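Local atomic coordinates of putative fimbrium tip subunit Fim1C (Bacteroides ovatus, PDB entry 4EPS), a protein that probably forms part of the tip of a fimbrium, a filamentous cell-surface appendage that mediates adhesion and biofilm formation. Residues 54-59 and 102-107; 171-176 and 266-271; 225-230 and 242-247; 344-349 and 502-507. One frame throughout, in Å; residues are numbered along the deposited sequence.

In the fold
The four contacts are spread along an elongated chain, with the centres of contacts 1 and 4 about 72 Å apart. Contacts 2 and 4 are buried, contact 3 is partly so, and contact 1 lies at the surface. Contacts 2 and 3 share an element: strand 148-174 pairs with strand 261-267 in contact 2 and packs under the side chains of contact 3, which is nested in the chain loop that contact 2 closes. The chemistry follows the setting. Contact 1 is thin apolar packing, and contact 3 is a turn threaded with waters. Contact 2 combines parallel strand pairing with histidines facing a second subunit, while contact 4 sets an edge strand among aromatic rings.

Contact 1. Residues 54-59 and 102-107; sequences GAILDE and TDLIGD
Asp103 OD1 takes the backbone N-H groups of both Ile105 and Gly106, and the loop shaped by this grip presents Leu104 to Gly54 and Ile56. Both donors arrive over the same face of the carboxylate, well above its plane. Gly106 N is 3.1 Å from Asp103 OD1 in a nearly straight bond (170°), whereas the bond from Ile105 N is bent to 136°. The two together make an Asx turn within an Asx motif.

Across the contact there is only packing. Leu104 has CG anti to its carbonyl carbon (chi1 -64°), which aims the branched end toward residues 54-56. There CD1 of Leu104 rests 3.5 Å from Gly54 O, while its CD2 is 4.1 Å from Ile56 CG1. Ile56 reaches on past Leu104, and its CD1 ends 3.8 Å from Thr102 OG1, so one isoleucine arm touches both residues.

Gly54, with positive phi, lies in the turn linking strands 45-52 and 55-67, an antiparallel hairpin at the protein surface. Phe49 and Val51 on strand 45-52 touch Ile56 and Leu104 respectively, and Phe109, just before helix 111-115, packs against Ile56, Thr102 and Leu104.

Contact 2. Residues 171-176 and 266-271; sequences YIFTDA and HHLQVG. With SO4 (sulfate ion), chain F.
Three backbone hydrogen bonds join Ile172 and Thr174 to His266 and Leu268 in parallel register, at the end of strands 148-174 and 261-267. His266 N gives to Ile172 O (3.0 Å), Thr174 N to His266 O, and Leu268 N to Thr174 O, the last in the carbonyl plane. A water bridges Thr174 O and Leu268 O just beyond.

The Phe173 ring collects the packing contacts. Leu268 CD2 stands over one face in a CH-pi contact, 4.2 Å from the ring centroid, and Tyr171 CB lies against the opposite face, toward its rim. CD2 of the His266 imidazole approaches Phe173 CE1 at 4.0 Å. One polar atom, His266 O, meets the ring edge in plane.

Polar contacts gather at His267. Its CG is anti to the backbone N (chi1 177°), which carries the ring to Ala176; Ala176 N sits above one face and Gln269 CG over the centre of the other. A sulfate, probably from the crystallisation liquor, has O1 at the ring edge, accepting from His267 NE2 at 2.9 Å, and Ala176 N binds sulfate O4, also at 2.9 Å. Ser282 and Asn284 of the second subunit also hydrogen-bond to the anion.

His267 ND1 is hydrogen-bonded to ND1 of His267 in the second subunit, and His266 ND1 to Glu177 of that subunit. If a ring donating from NE2 to the sulfate also carried the hydrogen shared between the two ND1 atoms, it would be cationic, a state the anion would probably favour in this crystal.

Contact 3. Residues 225-230 and 242-247; sequences SSENQI and DTAEKM
Gln229 and Asp242 form an antiparallel, non-hydrogen-bonded pair at the open end of the hairpin made by strands 229-234 and 237-242, and beyond them the two segments run on as partly buried loops stitched by polar bonds and water. The side chains of this pair lie alongside each other, pointing the same way. Gln229 NE2 gives to Asp242 OD1 at 2.8 Å, meeting the syn lone pair of that oxygen, with the amide and carboxylate planes 64° apart. With a leucine in place of Gln229 this N-H is gone, and the Asp242 carboxylate would probably be freer to turn.

Thr243 makes the next link. Its OG1 falls between the backbone N and the carbonyl carbon (chi1 75°), from where it donates to Asn228 O at 2.7 Å, in the carbonyl plane and on a lone pair. Its methyl CG2 turns to Ile230 CD1, 3.9 Å off, on the side covered by Val162 of strand 148-174.

Thr243 also opens a type II beta turn, closed by Lys246 N on Thr243 O; Glu245 takes the positive-phi position, and Lys246 NZ folds back onto Asp242 O. Ala244 CB packs against Glu227 CB at 3.9 Å. Nearby, the carboxylates of Glu227 and Glu245 approach to 3.8 Å between their OE2 atoms, and two waters donate to both groups, which probably eases their repulsion.

At the far end Ser225 N binds Met247 O (2.8 Å, 167°), while CG of Met247, a selenomethionine, lies 3.5 Å from Ser226 O.

Contact 4. Residues 344-349 and 502-507; sequences GKFSPA and YTYRFF
Tyr504 and Phe346 cross at about a right angle, with the tyrosine hydroxyl rather than its ring face making the closest approach. The Tyr504 OH lies 3.7 Å from Phe346 CD1 and 3.3 Å from Phe346 CA. That same hydroxyl donates to Lys345 O at 2.6 Å; the oxygen sits at the ring edge, in the ring plane, while the O-H approaches 29° off the carbonyl plane. With chi1 at -78° the Tyr504 ring swings clear of its own carbonyl and reaches across to residues 344-346. A phenylalanine in place of Tyr504 lacks the hydroxyl, and the Lys345 carbonyl would probably be left without this donor.

One residue before Lys345, Gly344 forms an antiparallel hydrogen-bonded pair with Tyr502: Gly344 N gives to Tyr502 O at 3.0 Å, and Tyr502 N returns a bond to Gly344 O at 3.1 Å. Gly344 O takes a further N-H from Trp470, whose ring meets those of Phe346, Tyr502 and Tyr504. On helix 408-419, Tyr412 stacks on Tyr504, and Cys409 touches Phe346.

The arrangement is that of an edge strand: 342-344 pairs with 502-509 at the margin of a six-stranded antiparallel sheet, and the chain after it leaves the sheet beside an aromatic cluster next to helix 408-419.

Contact 1. Residues 54-59 and 102-107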
# COMPACT_ATOMS: atom_id res chain seq x y z
N GLY A 54 27.68 -55.53 35.49
CA GLY A 54 28.09 -54.44 36.37
C GLY A 54 29.48 -53.88 36.17
O GLY A 54 29.97 -53.15 37.04
N ALA A 55 30.13 -54.18 35.04
CA ALA A 55 31.47 -53.66 34.73
C ALA A 55 31.57 -53.27 33.25
O ALA A 55 31.02 -53.95 32.39
CB ALA A 55 32.53 -54.71 35.05
N ILE A 56 32.32 -52.19 32.97
CA ILE A 56 32.58 -51.75 31.60
C ILE A 56 33.54 -52.76 30.95
O ILE A 56 34.54 -53.13 31.55
CB ILE A 56 33.15 -50.30 31.53
CG1 ILE A 56 32.22 -49.29 32.25
CG2 ILE A 56 33.39 -49.89 30.08
CD1 ILE A 56 32.89 -47.94 32.63
N LEU A 57 33.22 -53.19 29.71
CA LEU A 57 34.05 -54.09 28.92
C LEU A 57 35.29 -53.33 28.48
O LEU A 57 35.18 -52.21 27.97
CB LEU A 57 33.30 -54.64 27.69
CG LEU A 57 32.19 -55.67 27.92
CD1 LEU A 57 31.58 -56.08 26.60
CD2 LEU A 57 32.73 -56.94 28.62
N ASP A 58 36.48 -53.92 28.72
CA ASP A 58 37.77 -53.32 28.35
C ASP A 58 37.85 -53.00 26.87
O ASP A 58 38.51 -52.03 26.49
CB ASP A 58 38.94 -54.25 28.72
CG ASP A 58 39.12 -54.52 30.20
OD1 ASP A 58 39.00 -53.56 31.00
OD2 ASP A 58 39.46 -55.67 30.56
N GLU A 59 37.21 -53.83 26.03
CA GLU A 59 37.23 -53.65 24.58
C GLU A 59 36.31 -52.49 24.13
O GLU A 59 36.52 -52.00 23.03
CB GLU A 59 36.87 -54.96 23.85
CG GLU A 59 35.44 -55.44 24.07
CD GLU A 59 35.00 -56.63 23.23
OE1 GLU A 59 34.83 -56.46 22.00
OE2 GLU A 59 34.75 -57.71 23.82
N THR A 102 31.60 -41.84 34.81
CA THR A 102 30.49 -42.78 34.67
C THR A 102 30.10 -43.37 36.03
O THR A 102 30.93 -43.38 36.94
CB THR A 102 30.81 -43.88 33.64
OG1 THR A 102 31.96 -44.59 34.08
CG2 THR A 102 31.06 -43.31 32.23
N ASP A 103 28.85 -43.83 36.17
CA ASP A 103 28.32 -44.41 37.41
C ASP A 103 27.63 -45.74 37.14
O ASP A 103 26.55 -45.79 36.53
CB ASP A 103 27.35 -43.42 38.07
CG ASP A 103 26.77 -43.84 39.43
OD1 ASP A 103 27.28 -44.82 40.01
OD2 ASP A 103 25.86 -43.14 39.92
N LEU A 104 28.23 -46.83 37.65
CA LEU A 104 27.68 -48.18 37.50
C LEU A 104 26.67 -48.54 38.60
O LEU A 104 25.85 -49.43 38.39
CB LEU A 104 28.83 -49.22 37.50
CG LEU A 104 29.82 -49.14 36.34
CD1 LEU A 104 31.13 -49.84 36.70
CD2 LEU A 104 29.23 -49.73 35.07
N ILE A 105 26.72 -47.85 39.75
CA ILE A 105 25.86 -48.14 40.91
C ILE A 105 24.49 -47.47 40.73
O ILE A 105 23.47 -48.17 40.78
CB ILE A 105 26.56 -47.77 42.26
CG1 ILE A 105 27.74 -48.73 42.54
CG2 ILE A 105 25.58 -47.77 43.45
CD1 ILE A 105 29.13 -48.16 42.25
N GLY A 106 24.47 -46.15 40.49
CA GLY A 106 23.26 -45.37 40.28
C GLY A 106 22.46 -45.74 39.05
O GLY A 106 22.91 -46.53 38.22
N ASP A 107 21.25 -45.14 38.92
CA ASP A 107 20.35 -45.42 37.79
C ASP A 107 20.65 -44.50 36.58
O ASP A 107 20.01 -44.64 35.53
CB ASP A 107 18.88 -45.32 38.23
CG ASP A 107 18.52 -46.22 39.41
OD1 ASP A 107 18.62 -47.46 39.26
OD2 ASP A 107 18.14 -45.68 40.47

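Contact 2. Residues 171-176 and 266-271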
# COMPACT_ATOMS: atom_id res chain seq x y z
N TYR A 171 9.95 -5.57 5.70
CA TYR A 171 9.35 -4.52 4.87
C TYR A 171 8.97 -5.12 3.54
O TYR A 171 9.81 -5.70 2.86
CB TYR A 171 10.32 -3.34 4.63
CG TYR A 171 10.43 -2.40 5.81
CD1 TYR A 171 11.20 -2.74 6.92
CD2 TYR A 171 9.75 -1.19 5.82
CE1 TYR A 171 11.28 -1.90 8.02
CE2 TYR A 171 9.83 -0.33 6.92
CZ TYR A 171 10.61 -0.69 8.01
OH TYR A 171 10.71 0.11 9.12
N ILE A 172 7.70 -5.01 3.17
CA ILE A 172 7.26 -5.36 1.82
C ILE A 172 7.24 -4.01 1.09
O ILE A 172 6.32 -3.21 1.30
CB ILE A 172 5.90 -6.10 1.82
CG1 ILE A 172 6.01 -7.47 2.57
CG2 ILE A 172 5.36 -6.28 0.38
CD1 ILE A 172 4.68 -7.98 3.17
N PHE A 173 8.27 -3.73 0.32
CA PHE A 173 8.35 -2.45 -0.41
C PHE A 173 7.47 -2.50 -1.63
O PHE A 173 7.48 -3.50 -2.37
CB PHE A 173 9.79 -2.14 -0.80
CG PHE A 173 10.67 -1.84 0.39
CD1 PHE A 173 10.33 -0.84 1.29
CD2 PHE A 173 11.85 -2.54 0.60
CE1 PHE A 173 11.15 -0.54 2.37
CE2 PHE A 173 12.70 -2.22 1.66
CZ PHE A 173 12.35 -1.22 2.53
N THR A 174 6.66 -1.44 -1.81
CA THR A 174 5.71 -1.36 -2.91
C THR A 174 5.87 -0.07 -3.70
O THR A 174 6.57 0.84 -3.28
CB THR A 174 4.25 -1.41 -2.38
OG1 THR A 174 3.96 -0.18 -1.70
CG2 THR A 174 3.97 -2.65 -1.50
N ASP A 175 5.18 0.01 -4.84
CA ASP A 175 5.06 1.22 -5.63
C ASP A 175 3.85 1.95 -5.02
O ASP A 175 3.27 1.47 -4.03
CB ASP A 175 4.89 0.90 -7.14
CG ASP A 175 3.60 0.19 -7.56
OD1 ASP A 175 2.71 -0.03 -6.69
OD2 ASP A 175 3.49 -0.19 -8.75
N ALA A 176 3.43 3.07 -5.62
CA ALA A 176 2.31 3.88 -5.12
C ALA A 176 0.98 3.15 -5.18
O ALA A 176 0.07 3.52 -4.43
CB ALA A 176 2.22 5.18 -5.93
N HIS A 266 5.43 -0.74 2.75
CA HIS A 266 5.91 0.63 2.64
C HIS A 266 6.11 1.03 1.19
O HIS A 266 6.82 0.35 0.46
CB HIS A 266 7.24 0.82 3.43
CG HIS A 266 7.80 2.21 3.31
ND1 HIS A 266 7.24 3.28 4.00
CD2 HIS A 266 8.82 2.66 2.53
CE1 HIS A 266 7.94 4.36 3.63
NE2 HIS A 266 8.89 4.05 2.74
N HIS A 267 5.53 2.17 0.81
CA HIS A 267 5.76 2.75 -0.53
C HIS A 267 7.18 3.33 -0.56
O HIS A 267 7.43 4.39 0.03
CB HIS A 267 4.72 3.83 -0.87
CG HIS A 267 4.97 4.52 -2.20
ND1 HIS A 267 4.39 5.74 -2.49
CD2 HIS A 267 5.67 4.10 -3.29
CE1 HIS A 267 4.79 6.06 -3.72
NE2 HIS A 267 5.57 5.11 -4.24
N LEU A 268 8.11 2.62 -1.20
CA LEU A 268 9.52 3.03 -1.20
C LEU A 268 9.74 4.17 -2.21
O LEU A 268 9.46 4.03 -3.40
CB LEU A 268 10.43 1.81 -1.52
CG LEU A 268 11.96 2.03 -1.48
CD1 LEU A 268 12.44 2.48 -0.06
CD2 LEU A 268 12.70 0.73 -1.89
N GLN A 269 10.25 5.30 -1.74
CA GLN A 269 10.47 6.47 -2.61
C GLN A 269 11.81 7.11 -2.39
O GLN A 269 12.34 7.10 -1.29
CB GLN A 269 9.38 7.54 -2.33
CG GLN A 269 7.96 7.06 -2.68
CD GLN A 269 6.98 8.17 -2.48
OE1 GLN A 269 6.57 8.51 -1.35
NE2 GLN A 269 6.64 8.81 -3.55
N VAL A 270 12.31 7.79 -3.44
CA VAL A 270 13.50 8.63 -3.30
C VAL A 270 13.19 9.68 -2.21
O VAL A 270 12.10 10.25 -2.20
CB VAL A 270 13.85 9.30 -4.66
CG1 VAL A 270 14.93 10.39 -4.49
CG2 VAL A 270 14.25 8.25 -5.72
N GLY A 271 14.13 9.92 -1.33
CA GLY A 271 13.94 10.88 -0.25
C GLY A 271 13.57 10.21 1.07
O GLY A 271 13.56 10.87 2.11
S SO4 F . 5.73 5.41 -7.85
O1 SO4 F . 5.99 6.40 -6.82
O2 SO4 F . 4.53 5.82 -8.56
O3 SO4 F . 6.86 5.40 -8.77
O4 SO4 F . 5.49 4.11 -7.32
O HOH W 1 8.28 2.70 -5.36

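Contact 3. Residues 225-230 and 242-247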
# COMPACT_ATOMS: atom_id res chain seq x y z
N SER A 225 18.47 -25.61 36.22
CA SER A 225 18.20 -25.01 37.55
C SER A 225 19.03 -23.74 37.82
O SER A 225 18.93 -23.20 38.92
CB SER A 225 18.41 -26.02 38.68
OG SER A 225 17.49 -27.09 38.55
N SER A 226 19.76 -23.18 36.81
CA SER A 226 20.48 -21.91 37.02
C SER A 226 19.43 -20.81 37.08
O SER A 226 18.30 -21.01 36.61
CB SER A 226 21.52 -21.66 35.92
OG SER A 226 20.92 -21.79 34.64
N GLU A 227 19.75 -19.68 37.71
CA GLU A 227 18.72 -18.66 37.97
C GLU A 227 19.09 -17.22 37.61
O GLU A 227 18.37 -16.29 38.00
CB GLU A 227 18.38 -18.69 39.48
CG GLU A 227 17.60 -19.92 39.93
CD GLU A 227 17.27 -19.96 41.41
OE1 GLU A 227 17.90 -19.21 42.19
OE2 GLU A 227 16.40 -20.77 41.79
N ASN A 228 20.16 -17.03 36.84
CA ASN A 228 20.65 -15.70 36.51
C ASN A 228 19.70 -14.89 35.65
O ASN A 228 18.99 -15.42 34.81
CB ASN A 228 21.99 -15.82 35.75
CG ASN A 228 22.98 -16.69 36.48
OD1 ASN A 228 22.84 -17.90 36.49
ND2 ASN A 228 23.94 -16.09 37.16
N GLN A 229 19.75 -13.58 35.83
CA GLN A 229 19.09 -12.68 34.92
C GLN A 229 20.07 -12.47 33.78
O GLN A 229 21.29 -12.43 34.03
CB GLN A 229 18.78 -11.33 35.59
CG GLN A 229 17.65 -11.40 36.62
CD GLN A 229 17.29 -10.04 37.15
OE1 GLN A 229 18.11 -9.12 37.19
NE2 GLN A 229 16.05 -9.87 37.57
N ILE A 230 19.57 -12.41 32.56
CA ILE A 230 20.36 -12.06 31.40
C ILE A 230 19.82 -10.70 30.96
O ILE A 230 18.62 -10.56 30.72
CB ILE A 230 20.32 -13.12 30.27
CG1 ILE A 230 21.00 -14.44 30.75
CG2 ILE A 230 20.99 -12.57 28.99
CD1 ILE A 230 20.69 -15.68 29.82
N ASP A 242 14.59 -13.15 32.78
CA ASP A 242 14.62 -13.88 34.04
C ASP A 242 14.61 -15.36 33.73
O ASP A 242 13.58 -15.89 33.31
CB ASP A 242 13.42 -13.46 34.91
CG ASP A 242 13.52 -12.01 35.37
OD1 ASP A 242 14.33 -11.74 36.29
OD2 ASP A 242 12.86 -11.14 34.77
N THR A 243 15.77 -16.04 33.88
CA THR A 243 15.84 -17.48 33.58
C THR A 243 15.41 -18.33 34.80
O THR A 243 15.18 -19.53 34.65
CB THR A 243 17.25 -17.91 33.10
OG1 THR A 243 18.15 -17.96 34.21
CG2 THR A 243 17.79 -17.02 31.97
N ALA A 244 15.35 -17.73 35.99
CA ALA A 244 14.98 -18.48 37.21
C ALA A 244 13.70 -19.29 36.99
O ALA A 244 12.73 -18.76 36.46
CB ALA A 244 14.81 -17.53 38.38
N GLU A 245 13.73 -20.56 37.38
CA GLU A 245 12.63 -21.56 37.32
C GLU A 245 12.29 -22.01 35.90
O GLU A 245 11.36 -22.82 35.73
CB GLU A 245 11.33 -21.05 38.01
CG GLU A 245 11.56 -20.31 39.33
CD GLU A 245 12.32 -21.07 40.40
OE1 GLU A 245 12.49 -22.29 40.25
OE2 GLU A 245 12.68 -20.44 41.43
N LYS A 246 13.02 -21.52 34.89
CA LYS A 246 12.67 -21.87 33.51
C LYS A 246 13.75 -22.73 32.85
O LYS A 246 13.64 -23.02 31.66
CB LYS A 246 12.41 -20.58 32.70
CG LYS A 246 11.31 -19.71 33.30
CD LYS A 246 11.35 -18.29 32.78
CE LYS A 246 10.64 -17.33 33.71
NZ LYS A 246 10.77 -15.93 33.22
N MSE A 247 14.79 -23.11 33.61
CA MSE A 247 15.95 -23.85 33.07
C MSE A 247 15.85 -25.35 33.36
O MSE A 247 16.49 -25.85 34.29
CB MSE A 247 17.25 -23.24 33.63
CG MSE A 247 17.40 -21.75 33.31
SE MSE A 247 17.95 -21.50 31.43
CE MSE A 247 16.21 -21.18 30.59
O HOH W 2 15.69 -27.93 36.73
O HOH W 3 20.59 -19.20 33.73
O HOH W 4 15.95 -22.24 37.43
O HOH W 5 16.23 -14.95 36.65
O HOH W 6 14.02 -21.24 43.69
O HOH W 7 15.42 -22.75 40.34

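Contact 4. Residues 344-349 and 502-507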
# COMPACT_ATOMS: atom_id res chain seq x y z
N GLY A 344 38.46 15.49 0.40
CA GLY A 344 39.78 14.87 0.54
C GLY A 344 40.33 14.40 -0.78
O GLY A 344 39.68 14.55 -1.82
N LYS A 345 41.54 13.78 -0.72
CA LYS A 345 42.22 13.22 -1.88
C LYS A 345 41.65 11.83 -2.12
O LYS A 345 40.93 11.32 -1.25
CB LYS A 345 43.76 13.17 -1.66
CG LYS A 345 44.38 14.54 -1.48
CD LYS A 345 45.83 14.40 -0.97
CE LYS A 345 46.62 15.68 -1.07
NZ LYS A 345 46.20 16.69 -0.07
N PHE A 346 41.94 11.23 -3.29
CA PHE A 346 41.39 9.91 -3.59
C PHE A 346 42.45 8.86 -3.44
O PHE A 346 42.25 7.86 -2.76
CB PHE A 346 40.77 9.87 -5.00
CG PHE A 346 40.01 8.59 -5.28
CD1 PHE A 346 38.66 8.48 -4.98
CD2 PHE A 346 40.64 7.50 -5.88
CE1 PHE A 346 37.96 7.30 -5.24
CE2 PHE A 346 39.95 6.31 -6.09
CZ PHE A 346 38.62 6.22 -5.78
N SER A 347 43.58 9.05 -4.13
CA SER A 347 44.68 8.10 -4.12
C SER A 347 45.93 8.80 -4.59
O SER A 347 45.83 9.91 -5.14
CB SER A 347 44.38 6.92 -5.05
OG SER A 347 44.60 7.24 -6.41
N PRO A 348 47.13 8.19 -4.48
CA PRO A 348 48.29 8.82 -5.12
C PRO A 348 48.16 8.68 -6.65
O PRO A 348 47.35 7.87 -7.11
CB PRO A 348 49.49 8.03 -4.58
CG PRO A 348 48.96 6.76 -4.08
CD PRO A 348 47.47 6.87 -3.90
N ALA A 349 48.92 9.46 -7.42
CA ALA A 349 48.96 9.30 -8.88
C ALA A 349 49.68 7.98 -9.15
O ALA A 349 50.64 7.67 -8.45
CB ALA A 349 49.68 10.46 -9.54
N TYR A 502 38.39 16.74 -3.63
CA TYR A 502 36.99 16.88 -4.03
C TYR A 502 36.09 16.31 -2.92
O TYR A 502 36.59 15.84 -1.89
CB TYR A 502 36.70 16.23 -5.40
CG TYR A 502 37.58 16.72 -6.53
CD1 TYR A 502 37.44 18.02 -7.04
CD2 TYR A 502 38.57 15.91 -7.07
CE1 TYR A 502 38.24 18.46 -8.11
CE2 TYR A 502 39.39 16.36 -8.12
CZ TYR A 502 39.23 17.64 -8.61
OH TYR A 502 40.06 18.05 -9.64
N THR A 503 34.78 16.34 -3.14
CA THR A 503 33.80 15.93 -2.12
C THR A 503 33.42 14.49 -2.24
O THR A 503 33.13 14.00 -3.34
CB THR A 503 32.56 16.83 -2.20
OG1 THR A 503 32.98 18.17 -2.02
CG2 THR A 503 31.52 16.50 -1.11
N TYR A 504 33.34 13.83 -1.09
CA TYR A 504 32.85 12.46 -0.99
C TYR A 504 31.39 12.40 -0.54
O TYR A 504 31.01 13.05 0.43
CB TYR A 504 33.65 11.69 0.07
CG TYR A 504 35.01 11.22 -0.40
CD1 TYR A 504 35.15 10.02 -1.09
CD2 TYR A 504 36.16 11.94 -0.08
CE1 TYR A 504 36.40 9.56 -1.49
CE2 TYR A 504 37.42 11.49 -0.48
CZ TYR A 504 37.54 10.30 -1.17
OH TYR A 504 38.76 9.84 -1.56
N ARG A 505 30.63 11.54 -1.20
CA ARG A 505 29.33 11.02 -0.76
C ARG A 505 29.41 9.51 -1.00
O ARG A 505 29.94 9.10 -2.03
CB ARG A 505 28.15 11.64 -1.53
CG ARG A 505 27.77 13.05 -1.09
CD ARG A 505 26.92 13.02 0.18
NE ARG A 505 26.67 14.39 0.64
CZ ARG A 505 25.86 14.72 1.64
NH1 ARG A 505 25.21 13.77 2.31
NH2 ARG A 505 25.74 15.98 2.01
N PHE A 506 29.01 8.70 -0.03
CA PHE A 506 29.03 7.25 -0.21
C PHE A 506 27.64 6.76 -0.51
O PHE A 506 26.65 7.38 -0.13
CB PHE A 506 29.61 6.55 1.04
CG PHE A 506 31.11 6.75 1.11
CD1 PHE A 506 31.65 7.89 1.72
CD2 PHE A 506 31.98 5.82 0.54
CE1 PHE A 506 33.04 8.10 1.73
CE2 PHE A 506 33.37 6.03 0.57
CZ PHE A 506 33.88 7.19 1.13
N PHE A 507 27.58 5.64 -1.21
CA PHE A 507 26.36 4.94 -1.53
C PHE A 507 26.37 3.52 -0.96
O PHE A 507 27.43 2.95 -0.77
CB PHE A 507 26.24 4.78 -3.05
CG PHE A 507 25.58 5.91 -3.83
CD1 PHE A 507 25.88 7.24 -3.54
CD2 PHE A 507 24.79 5.63 -4.94
CE1 PHE A 507 25.35 8.28 -4.32
CE2 PHE A 507 24.25 6.66 -5.72
CZ PHE A 507 24.55 7.98 -5.41